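Adenylosuccinate lyase (Francisella tularensis subsp. tularensis SCHU S4, PDB 4EEI) probably cleaves adenylosuccinate, and the related succinylated carboxamide ribotide, to fumarate and AMP or AICAR in purine biosynthesis. Local coordinates at residues B[20-32]-B[43-55]. Residues are numbered along the deposited sequence; the frame is centred on the assembly and turned at random.
Sequences YAKMLEVELAILE and TAAEIRARAQIRP
R48 reaches across to helix 16-33 and gives the contact its direct polar link: NH2 donates to E32 OE1 at 3.3 Å, a weak, bent bond (138° at the hydrogen) within a salt bridge. E32 uses OE1 alone, and the carboxylate and guanidinium planes are turned 65° apart, so no two-pronged pairing forms. The same NH2 is 3.1 Å from a water, which donates to the carbonyl O of E25. That carbonyl also accepts from A29 N in the helix, so the water adds a second bond. R48 gets there with CG anti to its N and a bend at chi3; its CA and CB run past L28 CD1, and its NH2 ends 3.5 Å from L28 CB.

Beneath the R48–E32 pair the side-chain contacts are mainly apolar. L28 CD2 meets I47 CG2 at 3.9 Å, L31 CD2 lies against A44 CA and I47 CD1, and the small A44, its CB against E32 CB, is consistent with the approach of the helices to 8.9 Å between axes, nearly antiparallel (160°). Past helix 43-50 the chain runs on in extended form: A51 CB touches L24 CD2, and I53 spreads both branches, CG2 to Y20 CB at 3.6 Å and CD1 to A21 CA. The backbone N of A44 is taken by E35, T43 OG1 by P40 O, and Q52 N by Q79.

The Y20 end of the contact neighbours the AMP-binding D68, about 5 Å away side chain to side chain. The chemistry implies cohesion mainly from aliphatic burial, with one weak direct salt bridge and a separate water bridge from R48 to the E25 carbonyl.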
ATOM      1  N   TYR B  20     -15.396  24.925 -11.444  1.00 22.31           N
ATOM      2  CA  TYR B  20     -15.431  25.842 -12.586  1.00 29.10           C
ATOM      3  C   TYR B  20     -15.183  27.292 -12.178  1.00 26.60           C
ATOM      4  O   TYR B  20     -14.599  28.057 -12.939  1.00 26.85           O
ATOM      5  CB  TYR B  20     -16.768  25.732 -13.332  1.00 30.95           C
ATOM      6  CG  TYR B  20     -17.026  24.354 -13.902  1.00 34.52           C
ATOM      7  CD1 TYR B  20     -16.031  23.661 -14.583  1.00 37.99           C
ATOM      8  CD2 TYR B  20     -18.259  23.744 -13.744  1.00 39.85           C
ATOM      9  CE1 TYR B  20     -16.268  22.393 -15.094  1.00 42.83           C
ATOM     10  CE2 TYR B  20     -18.503  22.489 -14.247  1.00 43.21           C
ATOM     11  CZ  TYR B  20     -17.512  21.815 -14.917  1.00 46.06           C
ATOM     12  OH  TYR B  20     -17.777  20.558 -15.414  1.00 51.82           O
ATOM     13  N   ALA B  21     -15.629  27.680 -10.985  1.00 24.91           N
ATOM     14  CA  ALA B  21     -15.377  29.049 -10.524  1.00 27.60           C
ATOM     15  C   ALA B  21     -13.869  29.293 -10.370  1.00 27.00           C
ATOM     16  O   ALA B  21     -13.363  30.376 -10.681  1.00 27.35           O
ATOM     17  CB  ALA B  21     -16.118  29.339  -9.233  1.00 27.65           C
ATOM     18  N   LYS B  22     -13.145  28.285  -9.897  1.00 22.94           N
ATOM     19  CA  LYS B  22     -11.695  28.428  -9.770  1.00 23.24           C
ATOM     20  C   LYS B  22     -11.023  28.421 -11.136  1.00 26.34           C
ATOM     21  O   LYS B  22     -10.068  29.172 -11.365  1.00 26.03           O
ATOM     22  CB  LYS B  22     -11.121  27.349  -8.841  1.00 26.14           C
ATOM     23  CG  LYS B  22     -11.583  27.493  -7.373  1.00 28.02           C
ATOM     24  CD  LYS B  22     -11.061  28.783  -6.740  1.00 30.84           C
ATOM     25  CE  LYS B  22     -12.141  29.846  -6.586  1.00 38.55           C
ATOM     26  NZ  LYS B  22     -13.105  29.572  -5.476  1.00 40.22           N
ATOM     27  N   MET B  23     -11.526  27.597 -12.054  1.00 24.32           N
ATOM     28  CA  MET B  23     -11.022  27.617 -13.429  1.00 28.20           C
ATOM     29  C   MET B  23     -11.204  28.999 -14.052  1.00 25.63           C
ATOM     30  O   MET B  23     -10.317  29.507 -14.751  1.00 28.06           O
ATOM     31  CB  MET B  23     -11.720  26.554 -14.278  1.00 26.86           C
ATOM     32  CG  MET B  23     -11.217  25.135 -14.015  1.00 29.49           C
ATOM     33  SD  MET B  23     -12.099  23.933 -15.035  1.00 36.89           S
ATOM     34  CE  MET B  23     -11.369  22.393 -14.438  1.00 41.19           C
ATOM     35  N   LEU B  24     -12.345  29.612 -13.777  1.00 24.70           N
ATOM     36  CA  LEU B  24     -12.624  30.946 -14.300  1.00 27.05           C
ATOM     37  C   LEU B  24     -11.652  31.975 -13.732  1.00 26.28           C
ATOM     38  O   LEU B  24     -11.160  32.840 -14.462  1.00 29.85           O
ATOM     39  CB  LEU B  24     -14.069  31.352 -14.004  1.00 26.29           C
ATOM     40  CG  LEU B  24     -14.427  32.753 -14.515  1.00 27.90           C
ATOM     41  CD1 LEU B  24     -14.294  32.836 -16.036  1.00 28.50           C
ATOM     42  CD2 LEU B  24     -15.836  33.146 -14.083  1.00 37.29           C
ATOM     43  N   GLU B  25     -11.376  31.888 -12.433  1.00 25.26           N
ATOM     44  CA  GLU B  25     -10.450  32.817 -11.791  1.00 27.17           C
ATOM     45  C   GLU B  25      -9.053  32.705 -12.406  1.00 23.92           C
ATOM     46  O   GLU B  25      -8.380  33.712 -12.647  1.00 25.68           O
ATOM     47  CB  GLU B  25     -10.386  32.561 -10.279  1.00 26.14           C
ATOM     48  CG  GLU B  25      -9.451  33.525  -9.548  1.00 33.08           C
ATOM     49  CD  GLU B  25      -9.317  33.235  -8.054  1.00 36.21           C
ATOM     50  OE1 GLU B  25     -10.112  32.433  -7.515  1.00 34.68           O
ATOM     51  OE2 GLU B  25      -8.404  33.813  -7.422  1.00 35.40           O
ATOM     52  N   VAL B  26      -8.622  31.473 -12.664  1.00 22.79           N
ATOM     53  CA  VAL B  26      -7.338  31.223 -13.318  1.00 22.89           C
ATOM     54  C   VAL B  26      -7.299  31.738 -14.760  1.00 26.23           C
ATOM     55  O   VAL B  26      -6.310  32.363 -15.175  1.00 26.20           O
ATOM     56  CB  VAL B  26      -6.985  29.726 -13.249  1.00 21.88           C
ATOM     57  CG1 VAL B  26      -5.693  29.443 -13.981  1.00 23.81           C
ATOM     58  CG2 VAL B  26      -6.876  29.302 -11.797  1.00 23.48           C
ATOM     59  N   GLU B  27      -8.359  31.482 -15.526  1.00 24.00           N
ATOM     60  CA  GLU B  27      -8.447  32.001 -16.895  1.00 25.26           C
ATOM     61  C   GLU B  27      -8.354  33.527 -16.910  1.00 31.93           C
ATOM     62  O   GLU B  27      -7.742  34.116 -17.804  1.00 30.42           O
ATOM     63  CB  GLU B  27      -9.771  31.594 -17.559  1.00 27.68           C
ATOM     64  CG  GLU B  27      -9.928  30.108 -17.884  1.00 29.12           C
ATOM     65  CD  GLU B  27      -9.275  29.702 -19.206  1.00 39.00           C
ATOM     66  OE1 GLU B  27      -8.478  30.491 -19.768  1.00 36.93           O
ATOM     67  OE2 GLU B  27      -9.564  28.580 -19.687  1.00 42.14           O
ATOM     68  N   LEU B  28      -8.964  34.170 -15.923  1.00 26.40           N
ATOM     69  CA  LEU B  28      -9.018  35.628 -15.915  1.00 27.77           C
ATOM     70  C   LEU B  28      -7.709  36.214 -15.414  1.00 27.56           C
ATOM     71  O   LEU B  28      -7.370  37.349 -15.733  1.00 28.68           O
ATOM     72  CB  LEU B  28     -10.192  36.119 -15.067  1.00 30.73           C
ATOM     73  CG  LEU B  28     -11.555  35.761 -15.643  1.00 31.82           C
ATOM     74  CD1 LEU B  28     -12.671  36.253 -14.733  1.00 32.98           C
ATOM     75  CD2 LEU B  28     -11.684  36.352 -17.041  1.00 31.23           C
ATOM     76  N   ALA B  29      -6.975  35.438 -14.623  1.00 28.26           N
ATOM     77  CA  ALA B  29      -5.654  35.875 -14.167  1.00 32.21           C
ATOM     78  C   ALA B  29      -4.678  35.998 -15.339  1.00 33.03           C
ATOM     79  O   ALA B  29      -3.991  37.019 -15.485  1.00 27.16           O
ATOM     80  CB  ALA B  29      -5.109  34.933 -13.105  1.00 24.67           C
ATOM     81  N   ILE B  30      -4.605  34.965 -16.178  1.00 25.58           N
ATOM     82  CA  ILE B  30      -3.724  35.033 -17.341  1.00 25.87           C
ATOM     83  C   ILE B  30      -4.262  36.042 -18.365  1.00 27.90           C
ATOM     84  O   ILE B  30      -3.493  36.754 -19.015  1.00 28.36           O
ATOM     85  CB  ILE B  30      -3.476  33.634 -17.972  1.00 32.27           C
ATOM     86  CG1 ILE B  30      -2.420  33.727 -19.076  1.00 32.45           C
ATOM     87  CG2 ILE B  30      -4.767  33.026 -18.512  1.00 29.58           C
ATOM     88  CD1 ILE B  30      -1.088  34.254 -18.581  1.00 32.59           C
ATOM     89  N   LEU B  31      -5.581  36.137 -18.490  1.00 28.97           N
ATOM     90  CA  LEU B  31      -6.167  37.084 -19.442  1.00 29.43           C
ATOM     91  C   LEU B  31      -5.812  38.515 -19.055  1.00 30.59           C
ATOM     92  O   LEU B  31      -5.487  39.335 -19.912  1.00 32.31           O
ATOM     93  CB  LEU B  31      -7.687  36.908 -19.529  1.00 30.60           C
ATOM     94  CG  LEU B  31      -8.455  37.791 -20.518  1.00 31.59           C
ATOM     95  CD1 LEU B  31      -8.027  37.533 -21.952  1.00 31.85           C
ATOM     96  CD2 LEU B  31      -9.967  37.582 -20.371  1.00 32.22           C
ATOM     97  N   GLU B  32      -5.864  38.809 -17.758  1.00 34.24           N
ATOM     98  CA  GLU B  32      -5.524  40.142 -17.266  1.00 34.39           C
ATOM     99  C   GLU B  32      -4.038  40.423 -17.482  1.00 32.63           C
ATOM    100  O   GLU B  32      -3.649  41.525 -17.872  1.00 32.86           O
ATOM    101  CB  GLU B  32      -5.888  40.275 -15.778  1.00 35.18           C
ATOM    102  CG  GLU B  32      -5.490  41.611 -15.150  1.00 39.18           C
ATOM    103  CD  GLU B  32      -5.997  41.784 -13.723  1.00 46.05           C
ATOM    104  OE1 GLU B  32      -6.921  41.047 -13.307  1.00 42.76           O
ATOM    105  OE2 GLU B  32      -5.464  42.667 -13.018  1.00 51.06           O
ATOM    106  N   THR B  43     -10.662  43.903 -20.408  1.00 40.06           N
ATOM    107  CA  THR B  43     -11.358  42.711 -20.884  1.00 38.87           C
ATOM    108  C   THR B  43     -11.619  41.704 -19.765  1.00 37.31           C
ATOM    109  O   THR B  43     -12.742  41.226 -19.597  1.00 38.64           O
ATOM    110  CB  THR B  43     -10.588  42.032 -22.030  1.00 43.63           C
ATOM    111  OG1 THR B  43     -10.450  42.952 -23.124  1.00 43.49           O
ATOM    112  CG2 THR B  43     -11.325  40.797 -22.507  1.00 40.58           C
ATOM    113  N   ALA B  44     -10.581  41.383 -19.000  1.00 36.59           N
ATOM    114  CA  ALA B  44     -10.716  40.438 -17.892  1.00 35.74           C
ATOM    115  C   ALA B  44     -11.722  40.941 -16.854  1.00 36.89           C
ATOM    116  O   ALA B  44     -12.517  40.168 -16.317  1.00 34.70           O
ATOM    117  CB  ALA B  44      -9.365  40.180 -17.248  1.00 33.22           C
ATOM    118  N   ALA B  45     -11.692  42.236 -16.564  1.00 38.35           N
ATOM    119  CA  ALA B  45     -12.596  42.791 -15.560  1.00 38.90           C
ATOM    120  C   ALA B  45     -14.049  42.728 -16.031  1.00 42.81           C
ATOM    121  O   ALA B  45     -14.970  42.529 -15.232  1.00 42.63           O
ATOM    122  CB  ALA B  45     -12.204  44.218 -15.228  1.00 42.96           C
ATOM    123  N   GLU B  46     -14.245  42.924 -17.332  1.00 43.52           N
ATOM    124  CA  GLU B  46     -15.572  42.856 -17.940  1.00 46.59           C
ATOM    125  C   GLU B  46     -16.174  41.460 -17.776  1.00 46.37           C
ATOM    126  O   GLU B  46     -17.319  41.305 -17.344  1.00 45.31           O
ATOM    127  CB  GLU B  46     -15.468  43.204 -19.424  1.00 52.06           C
ATOM    128  CG  GLU B  46     -16.744  43.001 -20.223  1.00 59.01           C
ATOM    129  CD  GLU B  46     -17.706  44.171 -20.110  1.00 67.80           C
ATOM    130  OE1 GLU B  46     -17.405  45.118 -19.353  1.00 69.12           O
ATOM    131  OE2 GLU B  46     -18.761  44.144 -20.784  1.00 71.92           O
ATOM    132  N   ILE B  47     -15.385  40.444 -18.111  1.00 40.74           N
ATOM    133  CA  ILE B  47     -15.836  39.062 -18.026  1.00 38.20           C
ATOM    134  C   ILE B  47     -16.038  38.652 -16.567  1.00 39.67           C
ATOM    135  O   ILE B  47     -17.014  37.973 -16.228  1.00 36.64           O
ATOM    136  CB  ILE B  47     -14.848  38.120 -18.744  1.00 37.40           C
ATOM    137  CG1 ILE B  47     -14.791  38.457 -20.239  1.00 39.01           C
ATOM    138  CG2 ILE B  47     -15.225  36.658 -18.528  1.00 34.79           C
ATOM    139  CD1 ILE B  47     -13.783  37.621 -21.034  1.00 37.74           C
ATOM    140  N   ARG B  48     -15.121  39.083 -15.705  1.00 37.74           N
ATOM    141  CA  ARG B  48     -15.206  38.803 -14.273  1.00 37.18           C
ATOM    142  C   ARG B  48     -16.539  39.260 -13.684  1.00 41.13           C
ATOM    143  O   ARG B  48     -17.127  38.569 -12.856  1.00 41.15           O
ATOM    144  CB  ARG B  48     -14.036  39.474 -13.538  1.00 39.20           C
ATOM    145  CG  ARG B  48     -13.983  39.218 -12.034  1.00 41.63           C
ATOM    146  CD  ARG B  48     -12.682  39.747 -11.413  1.00 41.60           C
ATOM    147  NE  ARG B  48     -11.486  39.056 -11.904  1.00 42.60           N
ATOM    148  CZ  ARG B  48     -10.531  39.623 -12.642  1.00 45.81           C
ATOM    149  NH1 ARG B  48     -10.609  40.902 -12.980  1.00 43.05           N
ATOM    150  NH2 ARG B  48      -9.479  38.912 -13.034  1.00 47.35           N
ATOM    151  N   ALA B  49     -17.029  40.409 -14.135  1.00 40.59           N
ATOM    152  CA  ALA B  49     -18.241  41.002 -13.562  1.00 44.77           C
ATOM    153  C   ALA B  49     -19.547  40.354 -14.025  1.00 45.59           C
ATOM    154  O   ALA B  49     -20.590  40.534 -13.397  1.00 47.98           O
ATOM    155  CB  ALA B  49     -18.275  42.507 -13.850  1.00 46.90           C
ATOM    156  N   ARG B  50     -19.498  39.609 -15.124  1.00 44.65           N
ATOM    157  CA  ARG B  50     -20.722  39.150 -15.775  1.00 45.88           C
ATOM    158  C   ARG B  50     -20.843  37.633 -15.899  1.00 44.86           C
ATOM    159  O   ARG B  50     -21.948  37.089 -15.883  1.00 45.40           O
ATOM    160  CB  ARG B  50     -20.816  39.780 -17.159  1.00 51.50           C
ATOM    161  CG  ARG B  50     -20.562  41.273 -17.162  1.00 60.20           C
ATOM    162  CD  ARG B  50     -21.689  41.998 -17.861  1.00 69.52           C
ATOM    163  NE  ARG B  50     -22.053  41.322 -19.103  1.00 74.05           N
ATOM    164  CZ  ARG B  50     -21.479  41.559 -20.277  1.00 76.44           C
ATOM    165  NH1 ARG B  50     -20.516  42.465 -20.373  1.00 78.11           N
ATOM    166  NH2 ARG B  50     -21.868  40.894 -21.357  1.00 76.49           N
ATOM    167  N   ALA B  51     -19.710  36.952 -16.033  1.00 36.99           N
ATOM    168  CA  ALA B  51     -19.719  35.525 -16.334  1.00 38.46           C
ATOM    169  C   ALA B  51     -20.421  34.713 -15.255  1.00 39.22           C
ATOM    170  O   ALA B  51     -20.190  34.913 -14.058  1.00 38.53           O
ATOM    171  CB  ALA B  51     -18.297  35.005 -16.552  1.00 36.18           C
ATOM    172  N   GLN B  52     -21.281  33.799 -15.690  1.00 39.57           N
ATOM    173  CA  GLN B  52     -21.969  32.906 -14.769  1.00 38.11           C
ATOM    174  C   GLN B  52     -21.388  31.501 -14.856  1.00 33.19           C
ATOM    175  O   GLN B  52     -20.979  31.053 -15.928  1.00 36.18           O
ATOM    176  CB  GLN B  52     -23.465  32.867 -15.087  1.00 44.79           C
ATOM    177  CG  GLN B  52     -24.162  34.221 -15.006  1.00 54.06           C
ATOM    178  CD  GLN B  52     -24.270  34.728 -13.586  1.00 59.14           C
ATOM    179  OE1 GLN B  52     -24.761  34.026 -12.702  1.00 62.04           O
ATOM    180  NE2 GLN B  52     -23.806  35.950 -13.355  1.00 59.45           N
ATOM    181  N   ILE B  53     -21.350  30.809 -13.725  1.00 33.63           N
ATOM    182  CA  ILE B  53     -20.898  29.420 -13.691  1.00 34.93           C
ATOM    183  C   ILE B  53     -22.122  28.522 -13.834  1.00 39.60           C
ATOM    184  O   ILE B  53     -23.044  28.600 -13.023  1.00 37.41           O
ATOM    185  CB  ILE B  53     -20.169  29.106 -12.376  1.00 34.38           C
ATOM    186  CG1 ILE B  53     -19.018  30.084 -12.168  1.00 35.02           C
ATOM    187  CG2 ILE B  53     -19.651  27.665 -12.370  1.00 33.11           C
ATOM    188  CD1 ILE B  53     -17.924  29.975 -13.234  1.00 34.90           C
ATOM    189  N   ARG B  54     -22.137  27.686 -14.872  1.00 39.99           N
ATOM    190  CA  ARG B  54     -23.326  26.900 -15.207  1.00 37.50           C
ATOM    191  C   ARG B  54     -22.991  25.429 -15.423  1.00 39.66           C
ATOM    192  O   ARG B  54     -22.890  24.970 -16.565  1.00 44.50           O
ATOM    193  CB  ARG B  54     -23.979  27.465 -16.465  1.00 39.50           C
ATOM    194  CG  ARG B  54     -24.446  28.908 -16.327  1.00 38.65           C
ATOM    195  CD  ARG B  54     -24.783  29.505 -17.682  1.00 41.62           C
ATOM    196  NE  ARG B  54     -25.408  30.823 -17.576  1.00 43.65           N
ATOM    197  CZ  ARG B  54     -25.666  31.614 -18.614  1.00 45.82           C
ATOM    198  NH1 ARG B  54     -25.350  31.224 -19.842  1.00 44.21           N
ATOM    199  NH2 ARG B  54     -26.240  32.798 -18.426  1.00 50.45           N
ATOM    200  N   PRO B  55     -22.827  24.681 -14.322  1.00 36.66           N
ATOM    201  CA  PRO B  55     -22.320  23.309 -14.411  1.00 39.38           C
ATOM    202  C   PRO B  55     -23.187  22.446 -15.323  1.00 39.94           C
ATOM    203  O   PRO B  55     -22.679  21.593 -16.049  1.00 41.63           O
ATOM    204  CB  PRO B  55     -22.384  22.819 -12.962  1.00 40.51           C
ATOM    205  CG  PRO B  55     -22.308  24.075 -12.137  1.00 40.16           C
ATOM    206  CD  PRO B  55     -23.082  25.094 -12.931  1.00 38.42           C
TER
HETATM  207  O   HOH W   1      -8.642  36.220 -11.650  1.00 32.28           O